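PDB 1YB3: DUF3201 domain-containing protein from Pyrococcus furiosus, which is of unknown function, a conserved protein of a hyperthermophilic archaeon whose helices pack on an antiparallel beta-sheet. Local coordinates for residues E93-F98 / R170-L175; E100-A105 / K163-L168. All coordinates share one frame; numbering follows the deposited sequence. Where two conformers were deposited one is given.

Contact 1 (E93-F98 / R170-L175)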
loop_
_atom_site.group_PDB
_atom_site.type_symbol
_atom_site.label_atom_id
_atom_site.label_comp_id
_atom_site.label_asym_id
_atom_site.label_seq_id
_atom_site.Cartn_x
_atom_site.Cartn_y
_atom_site.Cartn_z
ATOM N N GLU A 93 -3.825 6.589 -17.079
ATOM C CA GLU A 93 -4.152 5.168 -17.237
ATOM C C GLU A 93 -5.390 4.760 -16.446
ATOM O O GLU A 93 -5.969 3.698 -16.680
ATOM C CB GLU A 93 -2.966 4.296 -16.808
ATOM C CG GLU A 93 -1.824 4.276 -17.803
ATOM C CD GLU A 93 -0.664 3.386 -17.361
ATOM O OE1 GLU A 93 -0.855 2.535 -16.456
ATOM O OE2 GLU A 93 0.447 3.542 -17.931
ATOM N N LEU A 94 -5.785 5.593 -15.490
ATOM C CA LEU A 94 -6.898 5.258 -14.620
ATOM C C LEU A 94 -8.252 5.657 -15.202
ATOM O O LEU A 94 -8.334 6.282 -16.265
ATOM C CB LEU A 94 -6.692 5.878 -13.236
ATOM C CG LEU A 94 -5.383 5.446 -12.569
ATOM C CD1 LEU A 94 -5.173 6.256 -11.317
ATOM C CD2 LEU A 94 -5.355 3.936 -12.277
ATOM N N SER A 95 -9.311 5.270 -14.500
ATOM C CA SER A 95 -10.664 5.545 -14.937
ATOM C C SER A 95 -11.545 5.533 -13.709
ATOM O O SER A 95 -11.174 4.946 -12.683
ATOM C CB SER A 95 -11.124 4.477 -15.938
ATOM O OG SER A 95 -11.133 3.191 -15.341
ATOM N N LYS A 96 -12.712 6.172 -13.814
ATOM C CA LYS A 96 -13.682 6.198 -12.733
ATOM C C LYS A 96 -14.045 4.779 -12.282
ATOM O O LYS A 96 -14.138 4.517 -11.079
ATOM C CB LYS A 96 -14.935 6.981 -13.160
ATOM C CG LYS A 96 -16.047 7.054 -12.116
ATOM C CD LYS A 96 -17.263 7.786 -12.700
ATOM C CE LYS A 96 -18.571 7.143 -12.262
ATOM N NZ LYS A 96 -19.769 7.690 -12.988
ATOM N N GLU A 97 -14.221 3.867 -13.241
ATOM C CA GLU A 97 -14.622 2.489 -12.912
ATOM C C GLU A 97 -13.561 1.731 -12.110
ATOM O O GLU A 97 -13.897 1.000 -11.179
ATOM C CB GLU A 97 -15.039 1.677 -14.143
ATOM C CG GLU A 97 -15.932 0.485 -13.760
ATOM C CD GLU A 97 -16.260 -0.434 -14.917
ATOM O OE1 GLU A 97 -16.156 -0.005 -16.087
ATOM O OE2 GLU A 97 -16.636 -1.597 -14.648
ATOM N N PHE A 98 -12.286 1.911 -12.465
ATOM C CA PHE A 98 -11.213 1.289 -11.669
ATOM C C PHE A 98 -11.266 1.789 -10.220
ATOM O O PHE A 98 -11.230 0.999 -9.285
ATOM C CB PHE A 98 -9.840 1.548 -12.267
ATOM C CG PHE A 98 -8.707 0.985 -11.434
ATOM C CD1 PHE A 98 -8.479 -0.399 -11.377
ATOM C CD2 PHE A 98 -7.893 1.832 -10.685
ATOM C CE1 PHE A 98 -7.442 -0.928 -10.611
ATOM C CE2 PHE A 98 -6.845 1.319 -9.908
ATOM C CZ PHE A 98 -6.617 -0.069 -9.868
ATOM N N ARG A 170 -5.080 -6.277 -13.747
ATOM C CA ARG A 170 -5.042 -6.942 -15.062
ATOM C C ARG A 170 -6.293 -6.624 -15.891
ATOM O O ARG A 170 -6.201 -6.388 -17.102
ATOM C CB ARG A 170 -4.889 -8.465 -14.902
ATOM C CG ARG A 170 -3.513 -8.927 -14.495
ATOM C CD ARG A 170 -3.329 -10.411 -14.828
ATOM N NE ARG A 170 -2.049 -10.919 -14.348
ATOM C CZ ARG A 170 -1.910 -11.765 -13.337
ATOM N NH1 ARG A 170 -2.983 -12.220 -12.681
ATOM N NH2 ARG A 170 -0.694 -12.162 -12.980
ATOM N N ARG A 171 -7.454 -6.597 -15.237
ATOM C CA ARG A 171 -8.728 -6.279 -15.910
ATOM C C ARG A 171 -8.728 -4.899 -16.574
ATOM O O ARG A 171 -9.423 -4.683 -17.576
ATOM C CB ARG A 171 -9.897 -6.335 -14.932
ATOM C CG ARG A 171 -10.348 -7.714 -14.479
ATOM C CD ARG A 171 -11.577 -7.574 -13.534
ATOM N NE ARG A 171 -12.577 -6.657 -14.084
ATOM C CZ ARG A 171 -13.381 -5.869 -13.370
ATOM N NH1 ARG A 171 -13.335 -5.854 -12.038
ATOM N NH2 ARG A 171 -14.241 -5.078 -13.999
ATOM N N TYR A 172 -7.954 -3.972 -16.004
ATOM C CA TYR A 172 -7.829 -2.623 -16.528
ATOM C C TYR A 172 -6.519 -2.368 -17.277
ATOM O O TYR A 172 -6.185 -1.212 -17.573
ATOM C CB TYR A 172 -8.025 -1.609 -15.386
ATOM C CG TYR A 172 -9.463 -1.560 -14.916
ATOM C CD1 TYR A 172 -10.367 -0.654 -15.478
ATOM C CD2 TYR A 172 -9.933 -2.447 -13.944
ATOM C CE1 TYR A 172 -11.691 -0.613 -15.069
ATOM C CE2 TYR A 172 -11.265 -2.409 -13.520
ATOM C CZ TYR A 172 -12.134 -1.489 -14.095
ATOM O OH TYR A 172 -13.453 -1.454 -13.692
ATOM N N ASN A 173 -5.782 -3.446 -17.580
ATOM C CA ASN A 173 -4.534 -3.360 -18.334
ATOM C C ASN A 173 -3.455 -2.558 -17.610
ATOM O O ASN A 173 -2.593 -1.924 -18.236
ATOM C CB ASN A 173 -4.781 -2.765 -19.736
ATOM C CG ASN A 173 -3.658 -3.068 -20.684
ATOM O OD1 ASN A 173 -3.229 -4.213 -20.778
ATOM N ND2 ASN A 173 -3.154 -2.045 -21.374
ATOM N N LEU A 174 -3.517 -2.586 -16.285
ATOM C CA LEU A 174 -2.572 -1.849 -15.437
ATOM C C LEU A 174 -1.381 -2.696 -14.980
ATOM O O LEU A 174 -0.281 -2.154 -14.747
ATOM C CB LEU A 174 -3.301 -1.265 -14.212
ATOM C CG LEU A 174 -4.324 -0.152 -14.495
ATOM C CD1 LEU A 174 -5.081 0.162 -13.224
ATOM C CD2 LEU A 174 -3.680 1.107 -15.066
ATOM N N LEU A 175 -1.605 -4.012 -14.831
ATOM C CA LEU A 175 -0.548 -4.935 -14.414
ATOM C C LEU A 175 -0.633 -6.250 -15.157
ATOM O O LEU A 175 -1.484 -6.422 -16.027
ATOM C CB LEU A 175 -0.588 -5.213 -12.910
ATOM C CG LEU A 175 -0.142 -4.090 -11.963
ATOM C CD1 LEU A 175 -0.366 -4.535 -10.510
ATOM C CD2 LEU A 175 1.294 -3.674 -12.190
ATOM O OXT LEU A 175 0.162 -7.125 -14.848
#

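Contact 2 (E100-A105 / K163-L168)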
loop_
_atom_site.group_PDB
_atom_site.type_symbol
_atom_site.label_atom_id
_atom_site.label_comp_id
_atom_site.label_asym_id
_atom_site.label_seq_id
_atom_site.Cartn_x
_atom_site.Cartn_y
_atom_site.Cartn_z
ATOM N N GLU A 100 -13.854 3.034 -8.550
ATOM C CA GLU A 100 -15.039 2.430 -7.907
ATOM C C GLU A 100 -14.793 0.969 -7.480
ATOM O O GLU A 100 -15.150 0.558 -6.361
ATOM C CB GLU A 100 -16.274 2.510 -8.823
ATOM C CG GLU A 100 -16.764 3.932 -9.076
ATOM C CD GLU A 100 -17.852 4.014 -10.134
ATOM O OE1 GLU A 100 -17.940 3.111 -11.002
ATOM O OE2 GLU A 100 -18.612 5.004 -10.103
ATOM N N ASP A 101 -14.172 0.199 -8.371
ATOM C CA ASP A 101 -13.875 -1.216 -8.127
ATOM C C ASP A 101 -12.866 -1.422 -7.001
ATOM O O ASP A 101 -13.034 -2.315 -6.145
ATOM C CB ASP A 101 -13.331 -1.866 -9.405
ATOM C CG ASP A 101 -14.404 -2.098 -10.459
ATOM O OD1 ASP A 101 -15.579 -1.744 -10.221
ATOM O OD2 ASP A 101 -14.063 -2.638 -11.533
ATOM N N VAL A 102 -11.807 -0.618 -6.990
ATOM C CA VAL A 102 -10.798 -0.779 -5.941
ATOM C C VAL A 102 -11.380 -0.446 -4.543
ATOM O O VAL A 102 -11.124 -1.148 -3.579
ATOM C CB VAL A 102 -9.469 -0.038 -6.288
ATOM C CG1 VAL A 102 -9.625 1.491 -6.173
ATOM C CG2 VAL A 102 -8.324 -0.570 -5.437
ATOM N N ILE A 103 -12.207 0.594 -4.466
ATOM C CA ILE A 103 -12.856 0.958 -3.215
ATOM C C ILE A 103 -13.730 -0.188 -2.671
ATOM O O ILE A 103 -13.759 -0.440 -1.460
ATOM C CB ILE A 103 -13.653 2.280 -3.364
ATOM C CG1 ILE A 103 -12.663 3.438 -3.532
ATOM C CG2 ILE A 103 -14.609 2.498 -2.164
ATOM C CD1 ILE A 103 -13.321 4.775 -3.904
ATOM N N ARG A 104 -14.416 -0.893 -3.568
ATOM C CA ARG A 104 -15.274 -2.012 -3.155
ATOM C C ARG A 104 -14.495 -3.283 -2.835
ATOM O O ARG A 104 -15.013 -4.158 -2.141
ATOM C CB ARG A 104 -16.355 -2.305 -4.219
ATOM C CG ARG A 104 -17.365 -1.143 -4.415
ATOM C CD ARG A 104 -18.268 -1.385 -5.627
ATOM N N ALA A 105 -13.247 -3.361 -3.312
ATOM C CA ALA A 105 -12.452 -4.597 -3.264
ATOM C C ALA A 105 -11.601 -4.786 -2.004
ATOM O O ALA A 105 -11.212 -5.920 -1.680
ATOM C CB ALA A 105 -11.570 -4.703 -4.521
ATOM N N LYS A 163 -2.721 -10.690 -4.595
ATOM C CA LYS A 163 -3.236 -11.474 -5.723
ATOM C C LYS A 163 -4.526 -10.842 -6.269
ATOM O O LYS A 163 -4.668 -10.640 -7.478
ATOM C CB LYS A 163 -3.478 -12.927 -5.288
ATOM C CG LYS A 163 -4.166 -13.770 -6.365
ATOM C CD LYS A 163 -4.270 -15.248 -5.972
ATOM C CE LYS A 163 -5.294 -15.480 -4.886
ATOM N NZ LYS A 163 -5.591 -16.940 -4.732
ATOM N N ARG A 164 -5.465 -10.526 -5.376
ATOM C CA ARG A 164 -6.717 -9.866 -5.775
ATOM C C ARG A 164 -6.448 -8.509 -6.442
ATOM O O ARG A 164 -7.093 -8.149 -7.417
ATOM C CB ARG A 164 -7.705 -9.738 -4.605
ATOM C CG ARG A 164 -8.278 -11.100 -4.140
ATOM C CD ARG A 164 -9.182 -10.965 -2.914
ATOM N NE ARG A 164 -10.477 -10.388 -3.243
ATOM C CZ ARG A 164 -10.854 -9.145 -2.951
ATOM N NH1 ARG A 164 -10.022 -8.322 -2.322
ATOM N NH2 ARG A 164 -12.073 -8.721 -3.287
ATOM N N PHE A 165 -5.473 -7.764 -5.915
ATOM C CA PHE A 165 -5.162 -6.493 -6.504
ATOM C C PHE A 165 -4.604 -6.642 -7.918
ATOM O O PHE A 165 -5.018 -5.931 -8.854
ATOM C CB PHE A 165 -4.179 -5.700 -5.615
ATOM C CG PHE A 165 -4.017 -4.268 -6.061
ATOM C CD1 PHE A 165 -4.858 -3.268 -5.538
ATOM C CD2 PHE A 165 -3.080 -3.928 -7.043
ATOM C CE1 PHE A 165 -4.745 -1.945 -5.978
ATOM C CE2 PHE A 165 -2.954 -2.588 -7.494
ATOM C CZ PHE A 165 -3.786 -1.599 -6.943
ATOM N N ILE A 166 -3.666 -7.574 -8.074
ATOM C CA ILE A 166 -3.051 -7.819 -9.390
ATOM C C ILE A 166 -4.121 -8.249 -10.409
ATOM O O ILE A 166 -4.138 -7.750 -11.537
ATOM C CB ILE A 166 -1.858 -8.821 -9.299
ATOM C CG1 ILE A 166 -0.657 -8.143 -8.613
ATOM C CG2 ILE A 166 -1.457 -9.320 -10.693
ATOM C CD1 ILE A 166 0.440 -9.104 -8.120
ATOM N N GLU A 167 -5.037 -9.100 -9.979
ATOM C CA GLU A 167 -6.108 -9.597 -10.858
ATOM C C GLU A 167 -7.046 -8.445 -11.271
ATOM O O GLU A 167 -7.431 -8.335 -12.439
ATOM C CB GLU A 167 -6.844 -10.762 -10.195
ATOM C CG GLU A 167 -5.945 -12.001 -10.060
ATOM C CD GLU A 167 -6.486 -13.083 -9.118
ATOM O OE1 GLU A 167 -7.424 -12.807 -8.315
ATOM O OE2 GLU A 167 -5.929 -14.210 -9.176
ATOM N N LEU A 168 -7.368 -7.559 -10.327
ATOM C CA LEU A 168 -8.191 -6.395 -10.651
ATOM C C LEU A 168 -7.445 -5.475 -11.627
ATOM O O LEU A 168 -8.012 -5.003 -12.615
ATOM C CB LEU A 168 -8.564 -5.643 -9.379
ATOM C CG LEU A 168 -9.306 -4.324 -9.557
ATOM C CD1 LEU A 168 -10.665 -4.490 -10.265
ATOM C CD2 LEU A 168 -9.471 -3.647 -8.183
#

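Contact 1 (E93-F98 / R170-L175)
Y172 and F98 meet as a T-shaped pair, the edge of F98 turned to the face of Y172 with ring centroids 5.4 Å apart and planes at 69°. Followed outward from its CB, the Y172 side chain first reaches its CG, which faces CD1 and CB of F98. Along one flank of the ring, CD1 lies near S95 OG and F98 CB, and CE1 near F98 N and S95 OG; along the other, CD2 comes to 3.6 Å from F98 CD1, the shortest carbon contact of the two rings. CE2 also faces F98 CD1, and CZ lies against F98 N and CA. Over the middle of the face sits F98 CB, 3.9 Å from the Y172 ring centroid, a CH-pi contact. At the tip, Y172 OH comes close to E97 CG in one of the two conformers of E97; its hydrogen bond goes to D101, one helical turn further on. F98 CG is anti to the backbone N (chi1 177°), which turns one face of the phenyl ring to L174 and an edge to Y172. L174 CD1 rests over the centre of that face, 3.7 Å from the centroid, and F147 of strand 144-150 makes a further edge-to-face pair with F98. The segments hold the start of helix 96-105 and the end of helix 155-171: S95 is the N-cap of the first, its OG accepting a weak bond from F98 N, while N173, with positive phi, is the C-prime residue of a Schellman motif closing the second. That turn sends L174 back toward the sheet, onto F89 of strand 82-90. L94 CD2 meets L174 CD1 at 3.9 Å, the two side chains crossing at about a right angle. L174 CD2 slides past E93, 3.5 Å from E93 OE1 and little farther from E93 CB.

Contact 2 (E100-A105 / K163-L168)
L168 reaches across to D101 and V102 where helices 96-105 and 155-171 pack antiparallel on one face of the main beta-sheet; the axes of segments 100-105 and 163-168 run at 163° and approach to 11.3 Å. The tightly packed part lies toward the sheet, where V102 and F165 are buried and F147 of strand 144-150 packs against both; in one of the two conformers of V102, its CG2 touches CE1 of the F165 ring. With CG anti to the backbone N (chi1 174°), L168 sends its two methyls to different partners: CD2 inward to V102 CA at 3.9 Å, CD1 to D101 CB at 3.8 Å, at the transition to the outer side. Toward solvent, where A105 and R164 are partly exposed, apolar contact thins out and hydrogen bonds take over. A105 CB comes no nearer than 4.4 Å to L168 CD2, and R164 bends at chi3 to bring its guanidinium to the end of helix 96-105. E161 forms a salt bridge with NH1. An alanine in place of R164 would remove both donors and is likely to leave the A105 carbonyl and E161 without this shared partner. A105 O lies near the guanidinium plane, 2.8 Å from R164 NH1 with a nearly straight N-H...O angle of 166°, and takes a weaker second bond from NH2.

How the contacts relate
Contact 2 is the helix-helix part of the interface between helices 96-105 and 155-171, and contact 1 is its continuation through the N-cap of the first and the Schellman turn of the second; their centres are 10 Å apart. Along the chain, contact 2 is nested inside the loop closed by contact 1. D101 joins them: its OD2 lies 2.5 Å from Y172 OH, a probable hydrogen bond, and makes a long, weak ion pair with R171 NH1 at 3.3 Å, so one carboxylate links the two contacts. The apolar layer also runs on between them, with F98 CE1 4.0 Å from L168 CG. No active site or ligand is identified, so both contacts are read as structural packing.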